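Local atomic coordinates of ancylostoma secreted protein 1 (Necator americanus, PDB entry 3NT8), a protein that is probably associated with the transition of infective hookworm larvae to parasitism and contains two CAP (cysteine-rich secretory protein family) domains. Residues 111-122 with 164-173; 93-102 with 146-154. One frame throughout, in Å; residues are numbered along the deposited sequence.

Interaction 1 of 2, residues 111-122 with 164-173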
ATOM      1  N   GLY A 111       6.748  -7.691  39.642  1.00 28.55           N
ATOM      2  CA  GLY A 111       6.687  -6.357  39.038  1.00 25.64           C
ATOM      3  C   GLY A 111       7.831  -6.071  38.046  1.00 24.93           C
ATOM      4  O   GLY A 111       8.486  -6.975  37.564  1.00 22.50           O
ATOM      5  N   TYR A 112       8.080  -4.788  37.754  1.00 23.83           N
ATOM      6  CA  TYR A 112       9.021  -4.416  36.691  1.00 22.50           C
ATOM      7  C   TYR A 112       9.798  -3.160  37.109  1.00 22.10           C
ATOM      8  O   TYR A 112       9.454  -2.023  36.701  1.00 21.55           O
ATOM      9  CB  TYR A 112       8.272  -4.239  35.352  1.00 22.60           C
ATOM     10  CG  TYR A 112       7.694  -5.550  34.800  1.00 24.34           C
ATOM     11  CD1 TYR A 112       8.526  -6.516  34.267  1.00 21.54           C
ATOM     12  CD2 TYR A 112       6.317  -5.798  34.807  1.00 26.53           C
ATOM     13  CE1 TYR A 112       8.044  -7.684  33.762  1.00 22.93           C
ATOM     14  CE2 TYR A 112       5.808  -6.968  34.268  1.00 25.46           C
ATOM     15  CZ  TYR A 112       6.692  -7.920  33.769  1.00 25.82           C
ATOM     16  OH  TYR A 112       6.265  -9.109  33.270  1.00 25.48           O
ATOM     17  N   PRO A 113      10.798  -3.352  38.010  1.00 20.58           N
ATOM     18  CA  PRO A 113      11.575  -2.213  38.450  1.00 19.78           C
ATOM     19  C   PRO A 113      12.514  -1.696  37.324  1.00 18.56           C
ATOM     20  O   PRO A 113      12.958  -0.563  37.395  1.00 15.62           O
ATOM     21  CB  PRO A 113      12.363  -2.772  39.645  1.00 19.76           C
ATOM     22  CG  PRO A 113      12.530  -4.270  39.283  1.00 20.84           C
ATOM     23  CD  PRO A 113      11.215  -4.612  38.663  1.00 20.22           C
ATOM     24  N   ASP A 114      12.797  -2.514  36.307  1.00 18.49           N
ATOM     25  CA  ASP A 114      13.584  -2.059  35.162  1.00 20.50           C
ATOM     26  C   ASP A 114      12.969  -2.512  33.829  1.00 21.25           C
ATOM     27  O   ASP A 114      13.454  -3.471  33.185  1.00 22.72           O
ATOM     28  CB  ASP A 114      15.015  -2.524  35.283  1.00 22.44           C
ATOM     29  CG  ASP A 114      15.938  -1.780  34.367  1.00 26.28           C
ATOM     30  OD1 ASP A 114      15.461  -0.827  33.718  1.00 37.06           O
ATOM     31  OD2 ASP A 114      17.124  -2.131  34.308  1.00 30.13           O
ATOM     32  N   PRO A 115      11.879  -1.858  33.421  1.00 20.40           N
ATOM     33  CA  PRO A 115      11.172  -2.286  32.207  1.00 21.22           C
ATOM     34  C   PRO A 115      11.991  -2.221  30.892  1.00 22.33           C
ATOM     35  O   PRO A 115      11.636  -2.879  29.924  1.00 23.40           O
ATOM     36  CB  PRO A 115       9.966  -1.324  32.140  1.00 20.38           C
ATOM     37  CG  PRO A 115      10.385  -0.162  32.913  1.00 19.00           C
ATOM     38  CD  PRO A 115      11.286  -0.642  34.003  1.00 18.67           C
ATOM     39  N   SER A 116      13.071  -1.449  30.835  1.00 22.30           N
ATOM     40  CA  SER A 116      13.877  -1.371  29.640  1.00 21.50           C
ATOM     41  C   SER A 116      14.457  -2.753  29.221  1.00 22.22           C
ATOM     42  O   SER A 116      14.752  -3.001  28.035  1.00 19.57           O
ATOM     43  CB  SER A 116      14.934  -0.282  29.824  1.00 21.55           C
ATOM     44  OG  SER A 116      15.750  -0.573  30.965  1.00 27.68           O
ATOM     45  N   VAL A 117      14.560  -3.689  30.167  1.00 22.65           N
ATOM     46  CA  VAL A 117      15.178  -4.997  29.819  1.00 23.16           C
ATOM     47  C   VAL A 117      14.255  -5.907  29.036  1.00 22.39           C
ATOM     48  O   VAL A 117      14.680  -6.946  28.497  1.00 21.60           O
ATOM     49  CB  VAL A 117      15.814  -5.726  31.025  1.00 23.77           C
ATOM     50  CG1 VAL A 117      16.891  -4.794  31.658  1.00 25.75           C
ATOM     51  CG2 VAL A 117      14.735  -6.147  32.043  1.00 22.73           C
ATOM     52  N   LYS A 118      13.000  -5.477  28.950  1.00 21.27           N
ATOM     53  CA  LYS A 118      12.027  -6.196  28.164  1.00 20.95           C
ATOM     54  C   LYS A 118      11.913  -5.667  26.739  1.00 19.91           C
ATOM     55  O   LYS A 118      11.094  -6.184  25.944  1.00 18.08           O
ATOM     56  CB  LYS A 118      10.671  -6.168  28.868  1.00 21.83           C
ATOM     57  CG  LYS A 118      10.580  -7.115  30.028  1.00 25.19           C
ATOM     58  CD  LYS A 118      10.433  -8.581  29.576  1.00 25.43           C
ATOM     59  CE  LYS A 118      10.600  -9.509  30.727  1.00 28.96           C
ATOM     60  NZ  LYS A 118      10.434 -10.910  30.269  1.00 30.84           N
ATOM     61  N   ILE A 119      12.715  -4.656  26.388  1.00 18.76           N
ATOM     62  CA  ILE A 119      12.623  -4.125  25.036  1.00 19.03           C
ATOM     63  C   ILE A 119      13.149  -5.136  23.996  1.00 18.99           C
ATOM     64  O   ILE A 119      12.537  -5.329  22.962  1.00 20.70           O
ATOM     65  CB  ILE A 119      13.323  -2.755  24.842  1.00 18.82           C
ATOM     66  CG1 ILE A 119      12.632  -1.638  25.637  1.00 19.13           C
ATOM     67  CG2 ILE A 119      13.335  -2.394  23.307  1.00 16.42           C
ATOM     68  CD1 ILE A 119      13.479  -0.330  25.610  1.00 20.17           C
ATOM     69  N   GLU A 120      14.266  -5.765  24.278  1.00 18.17           N
ATOM     70  CA  GLU A 120      14.911  -6.614  23.326  1.00 19.81           C
ATOM     71  C   GLU A 120      14.162  -7.919  23.094  1.00 19.68           C
ATOM     72  O   GLU A 120      13.968  -8.321  21.959  1.00 19.60           O
ATOM     73  CB  GLU A 120      16.389  -6.848  23.710  1.00 20.43           C
ATOM     74  CG  GLU A 120      17.275  -7.461  22.541  1.00 23.86           C
ATOM     75  CD  GLU A 120      17.059  -8.962  22.250  1.00 28.27           C
ATOM     76  OE1 GLU A 120      16.642  -9.778  23.156  1.00 26.82           O
ATOM     77  OE2 GLU A 120      17.346  -9.340  21.083  1.00 27.27           O
ATOM     78  N   PRO A 121      13.743  -8.581  24.182  1.00 20.65           N
ATOM     79  CA  PRO A 121      13.019  -9.805  23.965  1.00 19.99           C
ATOM     80  C   PRO A 121      11.627  -9.555  23.381  1.00 19.21           C
ATOM     81  O   PRO A 121      11.089 -10.457  22.762  1.00 18.99           O
ATOM     82  CB  PRO A 121      12.976 -10.455  25.380  1.00 20.02           C
ATOM     83  CG  PRO A 121      13.000  -9.267  26.296  1.00 22.77           C
ATOM     84  CD  PRO A 121      14.067  -8.384  25.614  1.00 19.67           C
ATOM     85  N   THR A 122      11.035  -8.365  23.599  1.00 16.71           N
ATOM     86  CA  THR A 122       9.770  -8.025  22.910  1.00 14.79           C
ATOM     87  C   THR A 122       9.950  -7.930  21.384  1.00 15.84           C
ATOM     88  O   THR A 122       9.202  -8.532  20.598  1.00 15.26           O
ATOM     89  CB  THR A 122       9.159  -6.702  23.385  1.00 12.82           C
ATOM     90  OG1 THR A 122       8.883  -6.836  24.768  1.00 14.25           O
ATOM     91  CG2 THR A 122       7.835  -6.405  22.661  1.00 12.40           C
ATOM     92  N   TYR A 164       6.520   1.786  26.418  1.00 20.45           N
ATOM     93  CA  TYR A 164       6.044   0.751  27.360  1.00 19.85           C
ATOM     94  C   TYR A 164       5.328   1.440  28.549  1.00 20.27           C
ATOM     95  O   TYR A 164       5.446   2.637  28.707  1.00 21.08           O
ATOM     96  CB  TYR A 164       7.141  -0.200  27.828  1.00 19.87           C
ATOM     97  CG  TYR A 164       8.308   0.514  28.481  1.00 19.80           C
ATOM     98  CD1 TYR A 164       8.182   1.114  29.759  1.00 21.80           C
ATOM     99  CD2 TYR A 164       9.491   0.659  27.806  1.00 18.07           C
ATOM    100  CE1 TYR A 164       9.240   1.813  30.337  1.00 23.55           C
ATOM    101  CE2 TYR A 164      10.550   1.359  28.360  1.00 25.83           C
ATOM    102  CZ  TYR A 164      10.413   1.940  29.630  1.00 23.15           C
ATOM    103  OH  TYR A 164      11.446   2.640  30.169  1.00 22.93           O
ATOM    104  N   LYS A 165       4.496   0.701  29.290  1.00 21.03           N
ATOM    105  CA  LYS A 165       3.878   1.168  30.523  1.00 21.84           C
ATOM    106  C   LYS A 165       3.830   0.032  31.513  1.00 23.35           C
ATOM    107  O   LYS A 165       3.376  -1.035  31.153  1.00 23.99           O
ATOM    108  CB  LYS A 165       2.468   1.653  30.262  1.00 22.93           C
ATOM    109  CG  LYS A 165       1.780   2.304  31.436  1.00 20.88           C
ATOM    110  CD  LYS A 165       2.417   3.604  31.871  1.00 16.58           C
ATOM    111  CE  LYS A 165       1.552   4.157  33.044  1.00 23.30           C
ATOM    112  NZ  LYS A 165       1.890   5.559  33.508  1.00 25.41           N
ATOM    113  N   VAL A 166       4.304   0.269  32.750  1.00 24.02           N
ATOM    114  CA  VAL A 166       4.144  -0.673  33.857  1.00 25.01           C
ATOM    115  C   VAL A 166       2.732  -0.529  34.529  1.00 26.00           C
ATOM    116  O   VAL A 166       2.268   0.575  34.810  1.00 25.23           O
ATOM    117  CB  VAL A 166       5.292  -0.534  34.912  1.00 24.61           C
ATOM    118  CG1 VAL A 166       5.123  -1.497  36.056  1.00 24.88           C
ATOM    119  CG2 VAL A 166       6.641  -0.782  34.255  1.00 25.30           C
ATOM    120  N   CYS A 167       2.047  -1.653  34.757  1.00 25.68           N
ATOM    121  CA  CYS A 167       0.796  -1.598  35.499  1.00 27.01           C
ATOM    122  C   CYS A 167       0.849  -2.567  36.650  1.00 27.35           C
ATOM    123  O   CYS A 167       0.261  -3.637  36.592  1.00 27.81           O
ATOM    124  CB  CYS A 167      -0.399  -1.910  34.599  1.00 26.99           C
ATOM    125  SG  CYS A 167      -0.567  -0.826  33.215  1.00 32.55           S
ATOM    126  N   GLY A 168       1.581  -2.207  37.702  1.00 28.14           N
ATOM    127  CA  GLY A 168       1.802  -3.118  38.824  1.00 28.49           C
ATOM    128  C   GLY A 168       2.592  -4.362  38.492  1.00 29.08           C
ATOM    129  O   GLY A 168       3.804  -4.378  38.641  1.00 30.79           O
ATOM    130  N   THR A 169       1.910  -5.421  38.069  1.00 29.89           N
ATOM    131  CA  THR A 169       2.556  -6.734  37.778  1.00 29.38           C
ATOM    132  C   THR A 169       2.470  -7.034  36.293  1.00 28.21           C
ATOM    133  O   THR A 169       2.763  -8.152  35.845  1.00 27.29           O
ATOM    134  CB  THR A 169       1.910  -7.937  38.568  1.00 29.58           C
ATOM    135  OG1 THR A 169       0.486  -7.846  38.478  1.00 31.13           O
ATOM    136  CG2 THR A 169       2.326  -7.942  40.041  1.00 31.99           C
ATOM    137  N   LYS A 170       2.050  -6.028  35.536  1.00 26.78           N
ATOM    138  CA  LYS A 170       1.842  -6.196  34.133  1.00 25.86           C
ATOM    139  C   LYS A 170       2.634  -5.133  33.356  1.00 24.63           C
ATOM    140  O   LYS A 170       2.713  -3.993  33.756  1.00 24.93           O
ATOM    141  CB  LYS A 170       0.332  -6.120  33.834  1.00 25.99           C
ATOM    142  CG  LYS A 170      -0.085  -6.347  32.376  1.00 27.57           C
ATOM    143  CD  LYS A 170      -1.617  -6.662  32.303  1.00 32.84           C
ATOM    144  CE  LYS A 170      -2.119  -7.335  30.984  1.00 34.64           C
ATOM    145  NZ  LYS A 170      -1.707  -6.545  29.750  1.00 34.58           N
ATOM    146  N   LEU A 171       3.196  -5.519  32.214  1.00 23.76           N
ATOM    147  CA  LEU A 171       3.974  -4.594  31.375  1.00 22.95           C
ATOM    148  C   LEU A 171       3.505  -4.693  29.940  1.00 22.16           C
ATOM    149  O   LEU A 171       3.475  -5.742  29.372  1.00 21.17           O
ATOM    150  CB  LEU A 171       5.477  -4.915  31.438  1.00 21.60           C
ATOM    151  CG  LEU A 171       6.396  -4.093  30.510  1.00 22.57           C
ATOM    152  CD1 LEU A 171       6.568  -2.651  30.957  1.00 17.19           C
ATOM    153  CD2 LEU A 171       7.735  -4.709  30.460  1.00 23.16           C
ATOM    154  N   ALA A 172       3.143  -3.573  29.358  1.00 22.10           N
ATOM    155  CA  ALA A 172       2.784  -3.613  27.958  1.00 21.30           C
ATOM    156  C   ALA A 172       3.863  -2.832  27.202  1.00 20.78           C
ATOM    157  O   ALA A 172       4.299  -1.748  27.665  1.00 21.22           O
ATOM    158  CB  ALA A 172       1.390  -3.015  27.755  1.00 21.42           C
ATOM    159  N   VAL A 173       4.354  -3.440  26.127  1.00 17.97           N
ATOM    160  CA  VAL A 173       5.330  -2.844  25.225  1.00 16.51           C
ATOM    161  C   VAL A 173       4.759  -2.876  23.808  1.00 16.87           C
ATOM    162  O   VAL A 173       4.230  -3.886  23.401  1.00 17.66           O
ATOM    163  CB  VAL A 173       6.650  -3.616  25.228  1.00 15.77           C
ATOM    164  CG1 VAL A 173       7.662  -2.864  24.340  1.00 15.99           C
ATOM    165  CG2 VAL A 173       7.168  -3.825  26.677  1.00  9.51           C
TER
HETATM  166  O   HOH W   1       6.169  -2.864  39.020  1.00 20.91           O

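Interaction 2 of 2, residues 93-102 with 146-154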
ATOM      1  N   PHE A  93      -5.819  -3.822  20.523  1.00 44.32           N
ATOM      2  CA  PHE A  93      -5.207  -2.706  19.792  1.00 44.13           C
ATOM      3  C   PHE A  93      -5.761  -1.326  20.164  1.00 44.44           C
ATOM      4  O   PHE A  93      -6.950  -1.171  20.528  1.00 45.56           O
ATOM      5  CB  PHE A  93      -5.288  -2.939  18.283  1.00 43.61           C
ATOM      6  CG  PHE A  93      -4.473  -4.114  17.806  1.00 43.61           C
ATOM      7  CD1 PHE A  93      -3.076  -4.114  17.903  1.00 41.99           C
ATOM      8  CD2 PHE A  93      -5.102  -5.224  17.243  1.00 44.24           C
ATOM      9  CE1 PHE A  93      -2.329  -5.210  17.442  1.00 41.57           C
ATOM     10  CE2 PHE A  93      -4.359  -6.327  16.787  1.00 44.10           C
ATOM     11  CZ  PHE A  93      -2.980  -6.321  16.886  1.00 41.62           C
ATOM     12  N   ALA A  94      -4.894  -0.325  20.072  1.00 43.53           N
ATOM     13  CA  ALA A  94      -5.209   1.021  20.520  1.00 42.87           C
ATOM     14  C   ALA A  94      -6.225   1.706  19.610  1.00 42.73           C
ATOM     15  O   ALA A  94      -6.977   2.546  20.085  1.00 43.33           O
ATOM     16  CB  ALA A  94      -3.944   1.844  20.610  1.00 42.41           C
ATOM     17  N   GLY A  95      -6.232   1.348  18.316  1.00 42.26           N
ATOM     18  CA  GLY A  95      -7.066   2.010  17.287  1.00 41.34           C
ATOM     19  C   GLY A  95      -6.602   3.433  16.920  1.00 41.02           C
ATOM     20  O   GLY A  95      -7.418   4.276  16.486  1.00 41.03           O
ATOM     21  N   ILE A  96      -5.303   3.715  17.113  1.00 39.16           N
ATOM     22  CA  ILE A  96      -4.691   4.988  16.668  1.00 37.25           C
ATOM     23  C   ILE A  96      -4.752   5.220  15.146  1.00 37.40           C
ATOM     24  O   ILE A  96      -4.518   4.272  14.340  1.00 36.72           O
ATOM     25  CB  ILE A  96      -3.210   5.125  17.159  1.00 36.90           C
ATOM     26  CG1 ILE A  96      -3.154   5.056  18.697  1.00 34.99           C
ATOM     27  CG2 ILE A  96      -2.555   6.436  16.629  1.00 33.63           C
ATOM     28  CD1 ILE A  96      -1.849   4.574  19.225  1.00 33.05           C
ATOM     29  N   GLN A  97      -5.011   6.481  14.763  1.00 36.45           N
ATOM     30  CA  GLN A  97      -5.182   6.814  13.341  1.00 36.67           C
ATOM     31  C   GLN A  97      -3.892   6.789  12.543  1.00 35.63           C
ATOM     32  O   GLN A  97      -2.832   7.187  13.052  1.00 36.75           O
ATOM     33  CB  GLN A  97      -5.921   8.141  13.123  1.00 37.35           C
ATOM     34  CG  GLN A  97      -5.332   9.385  13.763  1.00 39.81           C
ATOM     35  CD  GLN A  97      -6.433  10.415  14.138  1.00 43.68           C
ATOM     36  OE1 GLN A  97      -7.645  10.156  13.988  1.00 44.18           O
ATOM     37  NE2 GLN A  97      -6.006  11.577  14.636  1.00 42.25           N
ATOM     38  N   GLY A  98      -3.987   6.293  11.304  1.00 33.00           N
ATOM     39  CA  GLY A  98      -2.886   6.372  10.352  1.00 30.55           C
ATOM     40  C   GLY A  98      -1.768   5.345  10.490  1.00 28.27           C
ATOM     41  O   GLY A  98      -0.778   5.401   9.748  1.00 27.38           O
ATOM     42  N   VAL A  99      -1.917   4.391  11.414  1.00 25.69           N
ATOM     43  CA  VAL A  99      -0.793   3.524  11.774  1.00 23.42           C
ATOM     44  C   VAL A  99      -1.172   2.058  11.994  1.00 22.74           C
ATOM     45  O   VAL A  99      -2.330   1.743  12.322  1.00 22.18           O
ATOM     46  CB  VAL A  99      -0.055   4.049  13.049  1.00 22.60           C
ATOM     47  CG1 VAL A  99       0.682   5.411  12.746  1.00 22.49           C
ATOM     48  CG2 VAL A  99      -1.063   4.150  14.255  1.00 19.33           C
ATOM     49  N   ALA A 100      -0.172   1.186  11.812  1.00 20.45           N
ATOM     50  CA  ALA A 100      -0.286  -0.205  12.217  1.00 19.18           C
ATOM     51  C   ALA A 100       0.352  -0.360  13.629  1.00 18.20           C
ATOM     52  O   ALA A 100       1.178   0.424  14.029  1.00 15.20           O
ATOM     53  CB  ALA A 100       0.401  -1.077  11.195  1.00 19.76           C
ATOM     54  N   GLN A 101      -0.056  -1.371  14.367  1.00 17.69           N
ATOM     55  CA  GLN A 101       0.395  -1.531  15.717  1.00 19.21           C
ATOM     56  C   GLN A 101       0.867  -2.948  16.043  1.00 19.22           C
ATOM     57  O   GLN A 101       0.247  -3.909  15.674  1.00 20.02           O
ATOM     58  CB  GLN A 101      -0.722  -1.127  16.705  1.00 20.04           C
ATOM     59  CG  GLN A 101      -0.348  -1.286  18.168  1.00 22.36           C
ATOM     60  CD  GLN A 101      -1.434  -0.769  19.097  1.00 25.31           C
ATOM     61  OE1 GLN A 101      -2.578  -0.525  18.685  1.00 31.86           O
ATOM     62  NE2 GLN A 101      -1.101  -0.645  20.337  1.00 27.72           N
ATOM     63  N   ASN A 102       1.973  -3.012  16.775  1.00 19.67           N
ATOM     64  CA  ASN A 102       2.522  -4.208  17.342  1.00 19.98           C
ATOM     65  C   ASN A 102       2.437  -4.107  18.867  1.00 20.90           C
ATOM     66  O   ASN A 102       2.732  -3.056  19.439  1.00 20.69           O
ATOM     67  CB  ASN A 102       3.986  -4.328  16.935  1.00 19.69           C
ATOM     68  CG  ASN A 102       4.199  -5.162  15.681  1.00 17.68           C
ATOM     69  OD1 ASN A 102       3.279  -5.745  15.150  1.00 20.64           O
ATOM     70  ND2 ASN A 102       5.438  -5.191  15.196  1.00 14.74           N
ATOM     71  N   LEU A 146       3.038 -14.057  10.542  1.00 21.45           N
ATOM     72  CA  LEU A 146       3.966 -12.973  10.123  1.00 18.83           C
ATOM     73  C   LEU A 146       3.459 -11.578  10.513  1.00 17.84           C
ATOM     74  O   LEU A 146       4.049 -10.532  10.150  1.00 17.89           O
ATOM     75  CB  LEU A 146       4.204 -13.063   8.589  1.00 19.12           C
ATOM     76  CG  LEU A 146       4.943 -14.333   8.102  1.00 19.99           C
ATOM     77  CD1 LEU A 146       4.796 -14.530   6.597  1.00 21.83           C
ATOM     78  CD2 LEU A 146       6.372 -14.449   8.489  1.00 16.12           C
ATOM     79  N   PHE A 147       2.341 -11.512  11.223  1.00 17.63           N
ATOM     80  CA  PHE A 147       1.760 -10.205  11.507  1.00 16.00           C
ATOM     81  C   PHE A 147       2.757  -9.217  12.077  1.00 16.86           C
ATOM     82  O   PHE A 147       2.885  -8.078  11.599  1.00 17.92           O
ATOM     83  CB  PHE A 147       0.621 -10.319  12.487  1.00 17.33           C
ATOM     84  CG  PHE A 147      -0.004  -8.985  12.823  1.00 17.29           C
ATOM     85  CD1 PHE A 147      -0.882  -8.358  11.932  1.00 19.80           C
ATOM     86  CD2 PHE A 147       0.311  -8.345  14.009  1.00 19.27           C
ATOM     87  CE1 PHE A 147      -1.449  -7.111  12.225  1.00 20.53           C
ATOM     88  CE2 PHE A 147      -0.268  -7.086  14.312  1.00 17.79           C
ATOM     89  CZ  PHE A 147      -1.117  -6.480  13.408  1.00 18.64           C
ATOM     90  N   ALA A 148       3.416  -9.619  13.147  1.00 15.05           N
ATOM     91  CA  ALA A 148       4.275  -8.749  13.876  1.00 15.91           C
ATOM     92  C   ALA A 148       5.579  -8.455  13.101  1.00 15.76           C
ATOM     93  O   ALA A 148       6.046  -7.347  13.138  1.00 17.17           O
ATOM     94  CB  ALA A 148       4.543  -9.364  15.299  1.00 16.19           C
ATOM     95  N   PHE A 149       6.098  -9.439  12.367  1.00 16.35           N
ATOM     96  CA  PHE A 149       7.264  -9.285  11.512  1.00 16.72           C
ATOM     97  C   PHE A 149       7.018  -8.345  10.347  1.00 15.93           C
ATOM     98  O   PHE A 149       7.900  -7.555  10.060  1.00 15.94           O
ATOM     99  CB  PHE A 149       7.763 -10.667  11.025  1.00 18.23           C
ATOM    100  CG  PHE A 149       8.815 -10.611   9.904  1.00 19.13           C
ATOM    101  CD1 PHE A 149      10.157 -10.408  10.206  1.00 20.10           C
ATOM    102  CD2 PHE A 149       8.454 -10.780   8.554  1.00 19.76           C
ATOM    103  CE1 PHE A 149      11.145 -10.359   9.193  1.00 20.31           C
ATOM    104  CE2 PHE A 149       9.433 -10.750   7.504  1.00 18.16           C
ATOM    105  CZ  PHE A 149      10.777 -10.529   7.821  1.00 20.38           C
ATOM    106  N   SER A 150       5.831  -8.394   9.738  1.00 14.68           N
ATOM    107  CA  SER A 150       5.428  -7.549   8.606  1.00 15.09           C
ATOM    108  C   SER A 150       5.459  -6.049   8.869  1.00 15.61           C
ATOM    109  O   SER A 150       5.976  -5.302   8.027  1.00 16.88           O
ATOM    110  CB  SER A 150       4.073  -7.994   8.026  1.00 13.60           C
ATOM    111  OG  SER A 150       2.952  -7.576   8.793  1.00 16.58           O
ATOM    112  N   ASN A 151       4.988  -5.616  10.050  1.00 15.41           N
ATOM    113  CA  ASN A 151       5.106  -4.229  10.493  1.00 14.53           C
ATOM    114  C   ASN A 151       6.530  -3.787  10.709  1.00 14.88           C
ATOM    115  O   ASN A 151       6.864  -2.666  10.386  1.00 13.93           O
ATOM    116  CB  ASN A 151       4.266  -3.884  11.768  1.00 15.32           C
ATOM    117  CG  ASN A 151       2.792  -4.200  11.583  1.00 14.91           C
ATOM    118  OD1 ASN A 151       2.246  -3.890  10.548  1.00 17.74           O
ATOM    119  ND2 ASN A 151       2.176  -4.892  12.560  1.00 17.09           N
ATOM    120  N   MET A 152       7.370  -4.676  11.205  1.00 15.23           N
ATOM    121  CA  MET A 152       8.775  -4.313  11.471  1.00 14.44           C
ATOM    122  C   MET A 152       9.572  -4.126  10.179  1.00 14.18           C
ATOM    123  O   MET A 152      10.433  -3.251  10.118  1.00 14.60           O
ATOM    124  CB  MET A 152       9.450  -5.348  12.368  1.00 11.84           C
ATOM    125  CG  MET A 152       8.816  -5.488  13.721  1.00 13.58           C
ATOM    126  SD  MET A 152       9.802  -6.432  14.950  1.00 16.91           S
ATOM    127  CE  MET A 152      11.338  -5.467  15.004  1.00  7.10           C
ATOM    128  N   VAL A 153       9.267  -4.933   9.165  1.00 14.30           N
ATOM    129  CA  VAL A 153      10.112  -5.100   7.990  1.00 13.69           C
ATOM    130  C   VAL A 153       9.592  -4.315   6.801  1.00 15.24           C
ATOM    131  O   VAL A 153      10.343  -4.125   5.808  1.00 17.67           O
ATOM    132  CB  VAL A 153      10.324  -6.638   7.636  1.00 13.26           C
ATOM    133  CG1 VAL A 153       9.214  -7.154   6.805  1.00 14.68           C
ATOM    134  CG2 VAL A 153      11.585  -6.875   6.880  1.00  8.18           C
ATOM    135  N   TYR A 154       8.335  -3.842   6.867  1.00 14.82           N
ATOM    136  CA  TYR A 154       7.693  -3.306   5.685  1.00 15.09           C
ATOM    137  C   TYR A 154       8.448  -2.174   5.031  1.00 14.96           C
ATOM    138  O   TYR A 154       8.618  -1.121   5.607  1.00 16.10           O
ATOM    139  CB  TYR A 154       6.235  -2.884   5.992  1.00 16.27           C
ATOM    140  CG  TYR A 154       5.428  -2.567   4.749  1.00 17.09           C
ATOM    141  CD1 TYR A 154       5.198  -3.550   3.778  1.00 17.32           C
ATOM    142  CD2 TYR A 154       4.912  -1.289   4.537  1.00 13.61           C
ATOM    143  CE1 TYR A 154       4.450  -3.254   2.597  1.00 17.08           C
ATOM    144  CE2 TYR A 154       4.176  -1.007   3.426  1.00 19.55           C
ATOM    145  CZ  TYR A 154       3.963  -1.978   2.447  1.00 19.21           C
ATOM    146  OH  TYR A 154       3.218  -1.626   1.353  1.00 27.04           O
TER

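Interaction 1 of 2, residues 111-122 with 164-173
Leu171, on the strand that follows the hairpin turn, supports three residues of 111-122 at once. Its CB lies over one face of the Tyr112 ring; CG, anti to the backbone N (chi1 175°), then splits, CD1 meeting Pro115 CB at 3.8 Å and CD2 meeting Lys118 CB at 3.6 Å. The CH-pi contact on Tyr112 is off centre, toward the ring's rim, with Leu171 CB 3.5 Å from CE2 of Tyr112. Val166, on the partner strand, reaches the CB atoms of both Tyr112 and Pro115 with CG2.

A second CH-pi contact uses Pro115, whose side chain crosses that of Tyr164 at about a right angle. Pro115 CB lies over one face of the tyrosine, while its CG comes within 3.4 Å of Tyr164 CE1. In Tyr164 CG sits between the backbone N and the carbonyl carbon (chi1 57°), which places the ring with one face against the proline; its hydroxyl is hydrogen-bonded to Asp36 of helix 34-52. Farther along, Thr122 lays CG2 against Val173 CG1. The threonine hydroxyl turns back into its own helix, where Thr122 OG1 donates to Lys118 O at 2.6 Å, an acceptor that also takes the N-H of Thr122; Thr122 OG1 in turn is hydrogen-bonded to Trp106 NE1 of strand 100-107.

At the hairpin end the link is polar and indirect: a water accepts from Tyr112 N and donates to Gly168 O at 2.8 Å. Gly168 O also receives a CA-H...O contact from Gly111, at 3.5 Å from Gly111 CA. The 3-10 turn and the first turn of helix 119-127 thus lie along one face of the antiparallel hairpin 159-177, the helix-on-sheet layering of the alpha-beta-alpha sandwich of CAP domains.

Interaction 2 of 2, residues 93-102 with 146-154
Asn102, near the start of strand 100-107, joins the central sheet of the first CAP domain's alpha-beta-alpha sandwich to helix 147-153, whose axis lies 8.4 Å from that of strand segment 100-102.

Two hydrogen bonds tie the amide of Asn102 to the helix. Asn151 ND2 donates to Asn102 OD1 at 2.9 Å along a nearly straight line (168°). The bond lies in the amide plane of Asn151 but reaches the Asn102 oxygen from above its carbonyl plane, the two amides being turned 59° against each other. On the other branch, Asn102 ND2 donates a hydrogen bond to Ala148 O at 3.0 Å. Gripped at both its oxygen and its nitrogen, the buried amide has its rotation fixed, and Tyr177 OH adds a weak bond to ND2.

Van der Waals contacts of carbon with the amide ends flank this pair. Ala100 CB abuts Asn151 OD1, and Met152 CG packs against Asn102 ND2 at 3.7 Å, with Trp126 of helix 119-127 touching Asn102 and Met152.

The aromatic contacts lie at the exposed Phe93. The side chains of Phe93 and Phe147 come from opposite directions and their rings meet obliquely, CZ of Phe93 being 3.8 Å from CE2 of Phe147. With CG anti to the backbone N (chi1 179°), Phe147 extends toward the strand, and its ring edge, at CE2, comes to 3.5 Å from Gln101 O.

Interactions 1 and 2 lie in the first CAP domain and pack on the same sheet at different places, their centres 19 Å apart and their nearest atoms about 4 Å apart without touching. In interaction 1 the strand side is hairpin 159-177; in interaction 2 it is the neighbouring edge strand 100-107, which pairs with 170-177. Helix 119-127 spans the two: its first turn belongs to interaction 1, while Trp126, farther along, packs on Asn102 and Met152 of interaction 2. Trp106 of strand 100-107 in turn touches Tyr112 and Leu171. Along the chain the segments alternate, so the two contacts interlock in sequence.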